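Local coordinates for protein Non-atp dependent l-selective hydantoinase (Arthrobacter aurescens, PDB 1GKR) that hydrolyses hydantoin derivatives using two zinc ions per subunit, favouring aryl over alkyl ones, with a stereoselectivity that depends on the substrate, at residues H183-T188 against A210-F215; F215-A220 against P287-E292; V237-N242 against P265-I270; E247-A252 against V259-G264. All blocks are in the same frame, centred on the assembly; numbering follows the deposited sequence.

Contact 1 (H183-T188 against A210-F215). With ZN (zinc ion), chain E.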
loop_
_atom_site.group_PDB
_atom_site.type_symbol
_atom_site.label_atom_id
_atom_site.label_comp_id
_atom_site.label_asym_id
_atom_site.label_seq_id
_atom_site.Cartn_x
_atom_site.Cartn_y
_atom_site.Cartn_z
ATOM N N HIS A 183 6.461 22.879 11.235
ATOM C CA HIS A 183 5.433 23.511 10.423
ATOM C C HIS A 183 5.808 22.946 9.055
ATOM O O HIS A 183 6.854 23.295 8.493
ATOM C CB HIS A 183 5.592 25.034 10.429
ATOM C CG HIS A 183 4.641 25.740 9.513
ATOM N ND1 HIS A 183 3.676 26.616 9.971
ATOM C CD2 HIS A 183 4.499 25.691 8.164
ATOM C CE1 HIS A 183 2.981 27.075 8.945
ATOM N NE2 HIS A 183 3.457 26.528 7.837
ATOM N N ALA A 184 4.985 22.059 8.515
ATOM C CA ALA A 184 5.347 21.461 7.242
ATOM C C ALA A 184 4.712 22.006 5.983
ATOM O O ALA A 184 3.565 21.700 5.670
ATOM C CB ALA A 184 5.138 19.953 7.300
ATOM N N GLU A 185 5.478 22.816 5.259
ATOM C CA GLU A 185 5.051 23.352 3.970
ATOM C C GLU A 185 6.303 23.483 3.133
ATOM O O GLU A 185 7.406 23.428 3.660
ATOM C CB GLU A 185 4.365 24.706 4.110
ATOM C CG GLU A 185 2.976 24.602 4.705
ATOM C CD GLU A 185 2.166 25.851 4.495
ATOM O OE1 GLU A 185 2.284 26.795 5.313
ATOM O OE2 GLU A 185 1.424 25.884 3.493
ATOM N N ASN A 186 6.148 23.625 1.826
ATOM C CA ASN A 186 7.319 23.763 0.979
ATOM C C ASN A 186 7.523 25.245 0.659
ATOM O O ASN A 186 6.814 25.828 -0.162
ATOM C CB ASN A 186 7.154 22.960 -0.305
ATOM C CG ASN A 186 8.442 22.856 -1.068
ATOM O OD1 ASN A 186 9.053 23.869 -1.402
ATOM N ND2 ASN A 186 8.879 21.634 -1.336
ATOM N N GLU A 187 8.498 25.843 1.334
ATOM C CA GLU A 187 8.803 27.260 1.176
ATOM C C GLU A 187 8.973 27.720 -0.261
ATOM O O GLU A 187 8.344 28.669 -0.715
ATOM C CB GLU A 187 10.070 27.588 1.956
ATOM C CG GLU A 187 10.575 28.979 1.727
ATOM C CD GLU A 187 11.098 29.608 2.997
ATOM O OE1 GLU A 187 10.269 29.984 3.863
ATOM O OE2 GLU A 187 12.341 29.717 3.134
ATOM N N THR A 188 9.839 27.018 -0.964
ATOM C CA THR A 188 10.177 27.315 -2.336
ATOM C C THR A 188 9.057 27.226 -3.357
ATOM O O THR A 188 9.027 27.999 -4.310
ATOM C CB THR A 188 11.337 26.421 -2.731
ATOM O OG1 THR A 188 12.545 27.162 -2.612
ATOM C CG2 THR A 188 11.193 25.916 -4.097
ATOM N N ALA A 210 -4.752 29.013 -2.956
ATOM C CA ALA A 210 -4.129 28.387 -4.114
ATOM C C ALA A 210 -2.622 28.529 -4.137
ATOM O O ALA A 210 -1.945 27.713 -4.755
ATOM C CB ALA A 210 -4.704 28.951 -5.383
ATOM N N SER A 211 -2.097 29.559 -3.476
ATOM C CA SER A 211 -0.650 29.781 -3.456
ATOM C C SER A 211 0.070 28.816 -2.506
ATOM O O SER A 211 1.292 28.665 -2.569
ATOM C CB SER A 211 -0.329 31.242 -3.090
ATOM O OG SER A 211 -0.646 31.543 -1.744
ATOM N N GLN A 212 -0.689 28.166 -1.631
ATOM C CA GLN A 212 -0.129 27.198 -0.693
ATOM C C GLN A 212 -1.059 25.995 -0.701
ATOM O O GLN A 212 -1.622 25.640 0.320
ATOM C CB GLN A 212 -0.057 27.798 0.710
ATOM C CG GLN A 212 0.674 29.137 0.757
ATOM C CD GLN A 212 0.940 29.642 2.173
ATOM O OE1 GLN A 212 1.249 30.815 2.371
ATOM N NE2 GLN A 212 0.834 28.758 3.158
ATOM N N PRO A 213 -1.227 25.356 -1.870
ATOM C CA PRO A 213 -2.092 24.186 -2.072
ATOM C C PRO A 213 -1.764 22.975 -1.215
ATOM O O PRO A 213 -0.694 22.911 -0.610
ATOM C CB PRO A 213 -1.947 23.903 -3.569
ATOM C CG PRO A 213 -0.570 24.358 -3.862
ATOM C CD PRO A 213 -0.469 25.655 -3.098
ATOM N N VAL A 214 -2.680 22.010 -1.174
ATOM C CA VAL A 214 -2.453 20.827 -0.359
ATOM C C VAL A 214 -1.281 19.992 -0.852
ATOM O O VAL A 214 -0.539 19.432 -0.043
ATOM C CB VAL A 214 -3.704 19.897 -0.275
ATOM C CG1 VAL A 214 -4.937 20.700 0.024
ATOM C CG2 VAL A 214 -3.876 19.143 -1.539
ATOM N N PHE A 215 -1.084 19.923 -2.166
ATOM C CA PHE A 215 -0.007 19.090 -2.674
ATOM C C PHE A 215 1.351 19.491 -2.113
ATOM O O PHE A 215 2.204 18.629 -1.892
ATOM C CB PHE A 215 -0.026 19.055 -4.207
ATOM C CG PHE A 215 0.844 20.072 -4.865
ATOM C CD1 PHE A 215 2.223 19.890 -4.930
ATOM C CD2 PHE A 215 0.286 21.195 -5.461
ATOM C CE1 PHE A 215 3.040 20.809 -5.582
ATOM C CE2 PHE A 215 1.092 22.130 -6.120
ATOM C CZ PHE A 215 2.470 21.937 -6.181
HETATM ZN ZN ZN E . 2.856 27.221 11.747
#

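Contact 2 (F215-A220 against P287-E292)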
loop_
_atom_site.group_PDB
_atom_site.type_symbol
_atom_site.label_atom_id
_atom_site.label_comp_id
_atom_site.label_asym_id
_atom_site.label_seq_id
_atom_site.Cartn_x
_atom_site.Cartn_y
_atom_site.Cartn_z
ATOM N N PHE A 215 -1.084 19.923 -2.166
ATOM C CA PHE A 215 -0.007 19.090 -2.674
ATOM C C PHE A 215 1.351 19.491 -2.113
ATOM O O PHE A 215 2.204 18.629 -1.892
ATOM C CB PHE A 215 -0.026 19.055 -4.207
ATOM C CG PHE A 215 0.844 20.072 -4.865
ATOM C CD1 PHE A 215 2.223 19.890 -4.930
ATOM C CD2 PHE A 215 0.286 21.195 -5.461
ATOM C CE1 PHE A 215 3.040 20.809 -5.582
ATOM C CE2 PHE A 215 1.092 22.130 -6.120
ATOM C CZ PHE A 215 2.470 21.937 -6.181
ATOM N N GLN A 216 1.558 20.778 -1.847
ATOM C CA GLN A 216 2.844 21.171 -1.284
ATOM C C GLN A 216 2.860 20.939 0.224
ATOM O O GLN A 216 3.899 20.595 0.790
ATOM C CB GLN A 216 3.215 22.625 -1.644
ATOM C CG GLN A 216 2.297 23.730 -1.170
ATOM C CD GLN A 216 2.533 24.107 0.271
ATOM O OE1 GLN A 216 3.671 24.117 0.749
ATOM N NE2 GLN A 216 1.458 24.442 0.977
ATOM N N GLU A 217 1.713 21.088 0.882
ATOM C CA GLU A 217 1.674 20.845 2.320
ATOM C C GLU A 217 1.959 19.367 2.528
ATOM O O GLU A 217 2.735 18.970 3.399
ATOM C CB GLU A 217 0.297 21.162 2.905
ATOM C CG GLU A 217 0.155 20.750 4.366
ATOM C CD GLU A 217 -1.211 21.069 4.938
ATOM O OE1 GLU A 217 -2.185 21.154 4.173
ATOM O OE2 GLU A 217 -1.335 21.218 6.164
ATOM N N ASN A 218 1.324 18.545 1.709
ATOM C CA ASN A 218 1.498 17.115 1.830
ATOM C C ASN A 218 2.883 16.632 1.436
ATOM O O ASN A 218 3.361 15.630 1.954
ATOM C CB ASN A 218 0.403 16.414 1.039
ATOM C CG ASN A 218 -0.966 16.571 1.693
ATOM O OD1 ASN A 218 -1.995 16.291 1.078
ATOM N ND2 ASN A 218 -0.977 17.012 2.949
ATOM N N GLU A 219 3.543 17.343 0.535
ATOM C CA GLU A 219 4.889 16.948 0.149
ATOM C C GLU A 219 5.799 17.153 1.363
ATOM O O GLU A 219 6.638 16.307 1.681
ATOM C CB GLU A 219 5.368 17.798 -1.027
ATOM C CG GLU A 219 6.776 17.486 -1.518
ATOM C CD GLU A 219 7.870 18.059 -0.616
ATOM O OE1 GLU A 219 7.729 19.230 -0.200
ATOM O OE2 GLU A 219 8.875 17.352 -0.334
ATOM N N ALA A 220 5.623 18.276 2.050
ATOM C CA ALA A 220 6.440 18.573 3.216
ATOM C C ALA A 220 6.197 17.534 4.307
ATOM O O ALA A 220 7.128 17.108 5.004
ATOM C CB ALA A 220 6.126 19.964 3.732
ATOM N N PRO A 287 -3.331 27.106 4.908
ATOM C CA PRO A 287 -4.663 27.651 4.633
ATOM C C PRO A 287 -5.792 26.727 5.073
ATOM O O PRO A 287 -5.622 25.501 5.142
ATOM C CB PRO A 287 -4.661 27.818 3.117
ATOM C CG PRO A 287 -3.216 27.930 2.765
ATOM C CD PRO A 287 -2.584 26.910 3.654
ATOM N N VAL A 288 -6.941 27.322 5.377
ATOM C CA VAL A 288 -8.114 26.544 5.737
ATOM C C VAL A 288 -8.512 25.926 4.408
ATOM O O VAL A 288 -8.394 26.564 3.361
ATOM C CB VAL A 288 -9.236 27.438 6.245
ATOM C CG1 VAL A 288 -10.518 26.650 6.367
ATOM C CG2 VAL A 288 -8.850 28.002 7.590
ATOM N N ARG A 289 -8.963 24.682 4.436
ATOM C CA ARG A 289 -9.321 24.002 3.206
ATOM C C ARG A 289 -10.810 23.976 2.851
ATOM O O ARG A 289 -11.638 24.607 3.508
ATOM C CB ARG A 289 -8.756 22.588 3.248
ATOM C CG ARG A 289 -7.428 22.434 2.524
ATOM C CD ARG A 289 -6.256 23.206 3.106
ATOM N NE ARG A 289 -5.489 23.801 2.009
ATOM C CZ ARG A 289 -4.160 23.834 1.919
ATOM N NH1 ARG A 289 -3.397 23.303 2.858
ATOM N NH2 ARG A 289 -3.590 24.416 0.877
ATOM N N SER A 290 -11.145 23.228 1.806
ATOM C CA SER A 290 -12.524 23.137 1.316
ATOM C C SER A 290 -13.539 22.428 2.208
ATOM O O SER A 290 -13.185 21.616 3.070
ATOM C CB SER A 290 -12.552 22.451 -0.049
ATOM O OG SER A 290 -12.623 21.048 0.110
ATOM N N ALA A 291 -14.815 22.724 1.952
ATOM C CA ALA A 291 -15.925 22.134 2.698
ATOM C C ALA A 291 -15.910 20.615 2.585
ATOM O O ALA A 291 -16.188 19.914 3.554
ATOM C CB ALA A 291 -17.248 22.681 2.181
ATOM N N GLU A 292 -15.591 20.115 1.397
ATOM C CA GLU A 292 -15.533 18.682 1.178
ATOM C C GLU A 292 -14.484 18.052 2.063
ATOM O O GLU A 292 -14.737 17.016 2.676
ATOM C CB GLU A 292 -15.187 18.379 -0.261
ATOM C CG GLU A 292 -16.107 19.032 -1.239
ATOM C CD GLU A 292 -15.647 18.788 -2.660
ATOM O OE1 GLU A 292 -15.532 17.594 -3.050
ATOM O OE2 GLU A 292 -15.394 19.788 -3.380
#

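Contact 3 (V237-N242 against P265-I270). With ZN (zinc ion), chain E.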
loop_
_atom_site.group_PDB
_atom_site.type_symbol
_atom_site.label_atom_id
_atom_site.label_comp_id
_atom_site.label_asym_id
_atom_site.label_seq_id
_atom_site.Cartn_x
_atom_site.Cartn_y
_atom_site.Cartn_z
ATOM N N VAL A 237 3.479 16.637 13.653
ATOM C CA VAL A 237 3.278 17.593 12.576
ATOM C C VAL A 237 2.158 18.529 13.028
ATOM O O VAL A 237 1.032 18.098 13.274
ATOM C CB VAL A 237 2.885 16.907 11.270
ATOM C CG1 VAL A 237 2.627 17.954 10.189
ATOM C CG2 VAL A 237 3.995 15.950 10.848
ATOM N N LEU A 238 2.490 19.812 13.153
ATOM C CA LEU A 238 1.561 20.843 13.605
ATOM C C LEU A 238 0.518 21.184 12.571
ATOM O O LEU A 238 0.704 20.937 11.376
ATOM C CB LEU A 238 2.332 22.108 13.965
ATOM C CG LEU A 238 3.368 21.987 15.081
ATOM C CD1 LEU A 238 4.188 23.251 15.147
ATOM C CD2 LEU A 238 2.667 21.742 16.394
ATOM N N HIS A 239 -0.579 21.762 13.053
ATOM C CA HIS A 239 -1.714 22.182 12.222
ATOM C C HIS A 239 -1.798 21.581 10.826
ATOM O O HIS A 239 -1.438 22.242 9.850
ATOM C CB HIS A 239 -1.721 23.694 12.077
ATOM C CG HIS A 239 -0.376 24.261 11.767
ATOM N ND1 HIS A 239 0.480 23.679 10.858
ATOM C CD2 HIS A 239 0.263 25.358 12.237
ATOM C CE1 HIS A 239 1.588 24.394 10.778
ATOM N NE2 HIS A 239 1.482 25.418 11.604
ATOM N N VAL A 240 -2.258 20.332 10.743
ATOM C CA VAL A 240 -2.448 19.655 9.466
ATOM C C VAL A 240 -3.845 20.081 9.008
ATOM O O VAL A 240 -4.838 19.833 9.697
ATOM C CB VAL A 240 -2.383 18.141 9.642
ATOM C CG1 VAL A 240 -2.792 17.441 8.350
ATOM C CG2 VAL A 240 -0.976 17.758 10.025
ATOM N N SER A 241 -3.912 20.715 7.842
ATOM C CA SER A 241 -5.165 21.260 7.327
ATOM C C SER A 241 -6.055 20.387 6.467
ATOM O O SER A 241 -7.214 20.745 6.259
ATOM C CB SER A 241 -4.875 22.495 6.495
ATOM O OG SER A 241 -4.367 22.093 5.229
ATOM N N ASN A 242 -5.534 19.277 5.951
ATOM C CA ASN A 242 -6.325 18.449 5.053
ATOM C C ASN A 242 -6.335 16.953 5.353
ATOM O O ASN A 242 -5.371 16.407 5.872
ATOM C CB ASN A 242 -5.842 18.692 3.629
ATOM C CG ASN A 242 -4.517 18.022 3.351
ATOM O OD1 ASN A 242 -4.463 16.827 3.052
ATOM N ND2 ASN A 242 -3.434 18.781 3.465
ATOM N N PRO A 265 -9.086 23.647 15.964
ATOM C CA PRO A 265 -10.443 24.140 15.740
ATOM C C PRO A 265 -10.628 25.065 14.546
ATOM O O PRO A 265 -11.726 25.153 14.019
ATOM C CB PRO A 265 -10.813 24.774 17.082
ATOM C CG PRO A 265 -9.500 25.094 17.717
ATOM C CD PRO A 265 -8.606 23.962 17.320
ATOM N N GLN A 266 -9.570 25.738 14.099
ATOM C CA GLN A 266 -9.689 26.630 12.934
ATOM C C GLN A 266 -9.936 25.839 11.662
ATOM O O GLN A 266 -10.615 26.309 10.751
ATOM C CB GLN A 266 -8.413 27.440 12.686
ATOM C CG GLN A 266 -7.544 27.614 13.873
ATOM C CD GLN A 266 -6.628 26.446 14.083
ATOM O OE1 GLN A 266 -5.488 26.452 13.631
ATOM N NE2 GLN A 266 -7.125 25.426 14.765
ATOM N N TYR A 267 -9.352 24.650 11.590
ATOM C CA TYR A 267 -9.486 23.821 10.409
ATOM C C TYR A 267 -10.753 22.995 10.422
ATOM O O TYR A 267 -11.251 22.615 9.364
ATOM C CB TYR A 267 -8.263 22.919 10.277
ATOM C CG TYR A 267 -7.001 23.703 10.063
ATOM C CD1 TYR A 267 -6.791 24.404 8.876
ATOM C CD2 TYR A 267 -6.033 23.790 11.064
ATOM C CE1 TYR A 267 -5.649 25.175 8.687
ATOM C CE2 TYR A 267 -4.884 24.561 10.890
ATOM C CZ TYR A 267 -4.698 25.250 9.699
ATOM O OH TYR A 267 -3.569 26.020 9.520
ATOM N N LEU A 268 -11.277 22.719 11.612
ATOM C CA LEU A 268 -12.498 21.927 11.732
ATOM C C LEU A 268 -13.766 22.775 11.671
ATOM O O LEU A 268 -14.767 22.350 11.096
ATOM C CB LEU A 268 -12.493 21.131 13.041
ATOM C CG LEU A 268 -11.430 20.038 13.144
ATOM C CD1 LEU A 268 -11.398 19.471 14.539
ATOM C CD2 LEU A 268 -11.732 18.955 12.153
ATOM N N ASN A 269 -13.708 23.978 12.240
ATOM C CA ASN A 269 -14.861 24.870 12.291
ATOM C C ASN A 269 -14.932 25.985 11.259
ATOM O O ASN A 269 -15.798 26.853 11.355
ATOM C CB ASN A 269 -14.962 25.469 13.687
ATOM C CG ASN A 269 -15.130 24.411 14.744
ATOM O OD1 ASN A 269 -16.209 23.842 14.896
ATOM N ND2 ASN A 269 -14.055 24.116 15.469
ATOM N N ILE A 270 -14.028 25.983 10.285
ATOM C CA ILE A 270 -14.052 27.010 9.247
ATOM C C ILE A 270 -13.797 26.347 7.914
ATOM O O ILE A 270 -13.074 25.356 7.824
ATOM C CB ILE A 270 -12.990 28.085 9.465
ATOM C CG1 ILE A 270 -13.133 28.683 10.855
ATOM C CG2 ILE A 270 -13.168 29.195 8.451
ATOM C CD1 ILE A 270 -12.037 29.648 11.183
HETATM ZN ZN ZN E . 2.856 27.221 11.747
#

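Contact 4 (E247-A252 against V259-G264)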
loop_
_atom_site.group_PDB
_atom_site.type_symbol
_atom_site.label_atom_id
_atom_site.label_comp_id
_atom_site.label_asym_id
_atom_site.label_seq_id
_atom_site.Cartn_x
_atom_site.Cartn_y
_atom_site.Cartn_z
ATOM N N GLU A 247 -4.067 11.277 6.781
ATOM C CA GLU A 247 -3.881 9.881 6.427
ATOM C C GLU A 247 -2.403 9.492 6.277
ATOM O O GLU A 247 -1.976 8.456 6.799
ATOM C CB GLU A 247 -4.683 9.551 5.167
ATOM C CG GLU A 247 -5.756 8.477 5.403
ATOM C CD GLU A 247 -7.143 8.897 4.916
ATOM O OE1 GLU A 247 -7.283 9.210 3.706
ATOM O OE2 GLU A 247 -8.095 8.910 5.740
ATOM N N LEU A 248 -1.622 10.319 5.587
ATOM C CA LEU A 248 -0.199 10.053 5.396
ATOM C C LEU A 248 0.495 9.810 6.729
ATOM O O LEU A 248 1.265 8.861 6.876
ATOM C CB LEU A 248 0.460 11.238 4.692
ATOM C CG LEU A 248 0.844 11.141 3.206
ATOM C CD1 LEU A 248 -0.131 10.269 2.450
ATOM C CD2 LEU A 248 0.866 12.546 2.611
ATOM N N ILE A 249 0.219 10.673 7.701
ATOM C CA ILE A 249 0.827 10.554 9.019
ATOM C C ILE A 249 0.302 9.326 9.739
ATOM O O ILE A 249 1.073 8.552 10.323
ATOM C CB ILE A 249 0.543 11.808 9.884
ATOM C CG1 ILE A 249 1.218 13.020 9.255
ATOM C CG2 ILE A 249 1.062 11.616 11.288
ATOM C CD1 ILE A 249 0.819 14.314 9.883
ATOM N N HIS A 250 -1.014 9.151 9.703
ATOM C CA HIS A 250 -1.625 8.003 10.354
ATOM C C HIS A 250 -1.021 6.698 9.826
ATOM O O HIS A 250 -0.625 5.820 10.596
ATOM C CB HIS A 250 -3.129 7.994 10.120
ATOM C CG HIS A 250 -3.845 6.998 10.967
ATOM N ND1 HIS A 250 -3.732 6.984 12.343
ATOM C CD2 HIS A 250 -4.629 5.945 10.641
ATOM C CE1 HIS A 250 -4.412 5.959 12.826
ATOM N NE2 HIS A 250 -4.964 5.312 11.815
ATOM N N GLN A 251 -0.952 6.584 8.505
ATOM C CA GLN A 251 -0.390 5.407 7.883
ATOM C C GLN A 251 1.017 5.147 8.408
ATOM O O GLN A 251 1.363 4.024 8.767
ATOM C CB GLN A 251 -0.363 5.586 6.370
ATOM C CG GLN A 251 0.302 4.428 5.644
ATOM C CD GLN A 251 -0.371 3.083 5.932
ATOM O OE1 GLN A 251 -1.541 2.877 5.586
ATOM N NE2 GLN A 251 0.366 2.163 6.569
ATOM N N ALA A 252 1.826 6.198 8.468
ATOM C CA ALA A 252 3.190 6.056 8.940
ATOM C C ALA A 252 3.264 5.680 10.407
ATOM O O ALA A 252 4.090 4.853 10.779
ATOM C CB ALA A 252 3.978 7.335 8.686
ATOM N N VAL A 259 5.383 9.143 15.039
ATOM C CA VAL A 259 4.956 10.410 14.484
ATOM C C VAL A 259 3.495 10.632 14.821
ATOM O O VAL A 259 2.746 9.679 14.938
ATOM C CB VAL A 259 5.144 10.397 12.972
ATOM C CG1 VAL A 259 6.575 10.054 12.665
ATOM C CG2 VAL A 259 4.214 9.376 12.331
ATOM N N HIS A 260 3.089 11.889 14.974
ATOM C CA HIS A 260 1.711 12.196 15.339
ATOM C C HIS A 260 1.124 13.368 14.595
ATOM O O HIS A 260 1.837 14.242 14.106
ATOM C CB HIS A 260 1.659 12.456 16.822
ATOM C CG HIS A 260 2.437 11.456 17.595
ATOM N ND1 HIS A 260 1.851 10.372 18.205
ATOM C CD2 HIS A 260 3.773 11.300 17.747
ATOM C CE1 HIS A 260 2.791 9.588 18.699
ATOM N NE2 HIS A 260 3.967 10.129 18.432
ATOM N N CYS A 261 -0.196 13.408 14.542
ATOM C CA CYS A 261 -0.857 14.467 13.812
ATOM C C CYS A 261 -1.639 15.459 14.661
ATOM O O CYS A 261 -2.457 15.087 15.507
ATOM C CB CYS A 261 -1.770 13.841 12.786
ATOM S SG CYS A 261 -2.716 15.030 11.931
ATOM N N GLU A 262 -1.376 16.735 14.434
ATOM C CA GLU A 262 -2.084 17.775 15.154
ATOM C C GLU A 262 -2.916 18.585 14.181
ATOM O O GLU A 262 -2.489 18.840 13.054
ATOM C CB GLU A 262 -1.120 18.747 15.840
ATOM C CG GLU A 262 -1.847 19.878 16.575
ATOM C CD GLU A 262 -1.038 21.155 16.701
ATOM O OE1 GLU A 262 -0.832 21.871 15.697
ATOM O OE2 GLU A 262 -0.602 21.452 17.819
ATOM N N SER A 263 -4.119 18.954 14.600
ATOM C CA SER A 263 -4.934 19.836 13.788
ATOM C C SER A 263 -5.559 20.769 14.801
ATOM O O SER A 263 -5.231 20.695 15.981
ATOM C CB SER A 263 -6.001 19.100 13.006
ATOM O OG SER A 263 -6.554 19.997 12.063
ATOM N N GLY A 264 -6.450 21.649 14.374
ATOM C CA GLY A 264 -7.017 22.565 15.340
ATOM C C GLY A 264 -8.400 23.039 14.994
ATOM O O GLY A 264 -8.858 22.893 13.858
#

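Contact 1 (H183-T188 against A210-F215)
Glu185 and Gln212 face each other where the two backbones come nearest, with 8.0 Å between the CA of Glu185 and the CA of Gln212. Segment 183-188 is the loop that leaves strand 179-182 and enters helix 187-199. Segment 210-215 is the turn between helices 205-211 and 214-231. The setting is the TIM-barrel (beta/alpha) domain of the metal-dependent hydrolase superfamily, where metal ligands sit at or just beyond the C-terminal ends of the strands. His183 is such a ligand: its ND1 binds a zinc ion at 2.0 Å, and His239 and the carbamylated Lys147 complete the protein ligands of that ion.

The side chains run outwards from the metal as zinc, His183, Glu185, Gln212. With CG anti to the backbone N (chi1 175°), the His183 ring is turned so that ND1 meets zinc and NE2 meets Glu185. His183 NE2 donates to Glu185 OE1 at 2.8 Å, nearly straight at 170°. Glu185 OE1 lies in the ring plane and receives the bond on its anti lone pair. This His-carboxylate bond fixes the rotation of the ring and would be expected to make the imidazole more electron-rich toward zinc.

Gln212 holds the carboxylate from the other segment. Its extended chain meets the Glu185 chain at about a right angle, and the amide and carboxylate planes are turned 47° apart. Both residues are buried, and Gln216 gives Glu185 OE2 a second amide donor. Across the two segments, the bond runs from Gln212 NE2 to the syn side of Glu185 OE2, at 3.0 Å, bent and somewhat off both planes.

Contact 2 (F215-A220 against P287-E292)
The Arg289 guanidinium receives the carboxylate of Glu217 at its edge, near its own plane. Over one guanidinium face lies CD of Pro287, two residues earlier in the chain. Pro287 CD stands 3.5 Å above the plane, toward the rim of the group. The carboxylate and guanidinium planes are turned 37° against each other. The salt bridge is one-pronged: it joins one oxygen to one nitrogen, with Glu217 OE1 at 2.8 Å from Arg289 NH1.

The two chains run past each other in opposite directions. Glu217 is fully extended from its first torsion onward (chi1 172°, chi2 180°) and reaches toward Arg289. Arg289 is bent along its chain and comes from the loop before helix 291-303.

The contact thus joins two parts of the TIM-barrel domain that are far apart in sequence: the first turns of helix 214-231 and the loop 287-290. It is buried close to the metal centre, with the side chain of Glu217 about 9 Å from a zinc ion.

Further polar groups gather here. Glu217 OE1 is also hydrogen-bonded to Ser241 OG and Asn242 ND2, and so has three polar partners. Arg289 NH1 is hydrogen-bonded to the same Ser241 OG, closing a small ring of contacts between carboxylate, guanidinium and hydroxyl. Through NE, Arg289 makes a second salt bridge, to Glu209 OE2.

Contact 3 (V237-N242 against P265-I270)
His239 is the first residue of segment 237-242 to touch the other segment. It follows strand 234-237 and belongs to the zinc site of this metal-dependent hydrolase. Its CB rests against the Tyr267 ring, 3.5 Å from Tyr267 CE2. Its own ring turns the other way, and His239 NE2 binds zinc at 2.3 Å. A first torsion of 45° places CG between the backbone N and the carbonyl carbon and carries the imidazole away from the tyrosine. Leu238 CB covers one face of that imidazole.

The CB of Val240 points away; Val240 O is 4.4 Å from Tyr267 CD2. Ser241 comes next and packs on the ring. Its CA lies over one face, offset toward the rim, and Ser241 CB is 3.5 Å from Tyr267 CE1. Ser241 OG does not bond the tyrosine; Glu217 and Arg289 are its partners.

Tyr267 projects from the short helix 265-268. No hydrogen bond links the two segments. The ring touches segment 237-242 mainly through van der Waals contacts of carbon atoms. The contact is therefore largely apolar: the tyrosine hydroxyl is satisfied by a hydrogen bond to Pro286 O, while the imidazole is left to bind zinc.

Contact 4 (E247-A252 against V259-G264)
Ile249 carries most of this contact. It points from helix 243-254 onto strand 259-263 and touches three successive residues there. Its CG2 branch does most of the work. Ile249 CG2 lies 3.7 Å from the backbone carbon His260 C, 3.9 Å from Cys261 CB and 4.0 Å from Val259 CG2. The other branch brings Ile249 CD1 to Cys261, 3.9 Å from Cys261 CB and a little further from SG.

Helix and strand belong to a beta-alpha-beta unit of the TIM-barrel domain: strand 234-237, helix 243-254, strand 259-263. The helix runs roughly antiparallel to the strand, with the axes of 247-252 and 259-263 at 152° and 7.6 Å apart at closest approach. Val237 of the first strand also packs on Ile249, so this one side chain touches both neighbouring strands.

Val259 packs beside Ile249 and Ala252. Its CG2 meets the backbone Ile249 O at 3.8 Å and Ala252 CB at 4.2 Å. Cys261 faces the helix too. His260, between Val259 and Cys261, has its CB pointing away. Glu262, after Cys261, does the same, and its OE1 is hydrogen-bonded to His239 N and to His60 ND1 at the zinc centre.

In the fold
From the N terminus, contact 1 comes first. It closes a mostly helical loop between segment 183-188 and the turn 210-215. Contact 2 starts where contact 1 ends, since Phe215 belongs to both, and closes a long loop from helix 214-231 to the segment before helix 291-303. Contact 3 is nested inside that loop and closes a shorter one holding helix 243-254 and strand 259-263. Contact 4, nested inside contact 3, ties this helix to this strand, and helix 265-268 of contact 3 follows directly; none cross. Contacts 1 and 3 meet at a shared zinc ion. Contacts 1 and 2 also touch through Asn186 and Gln216.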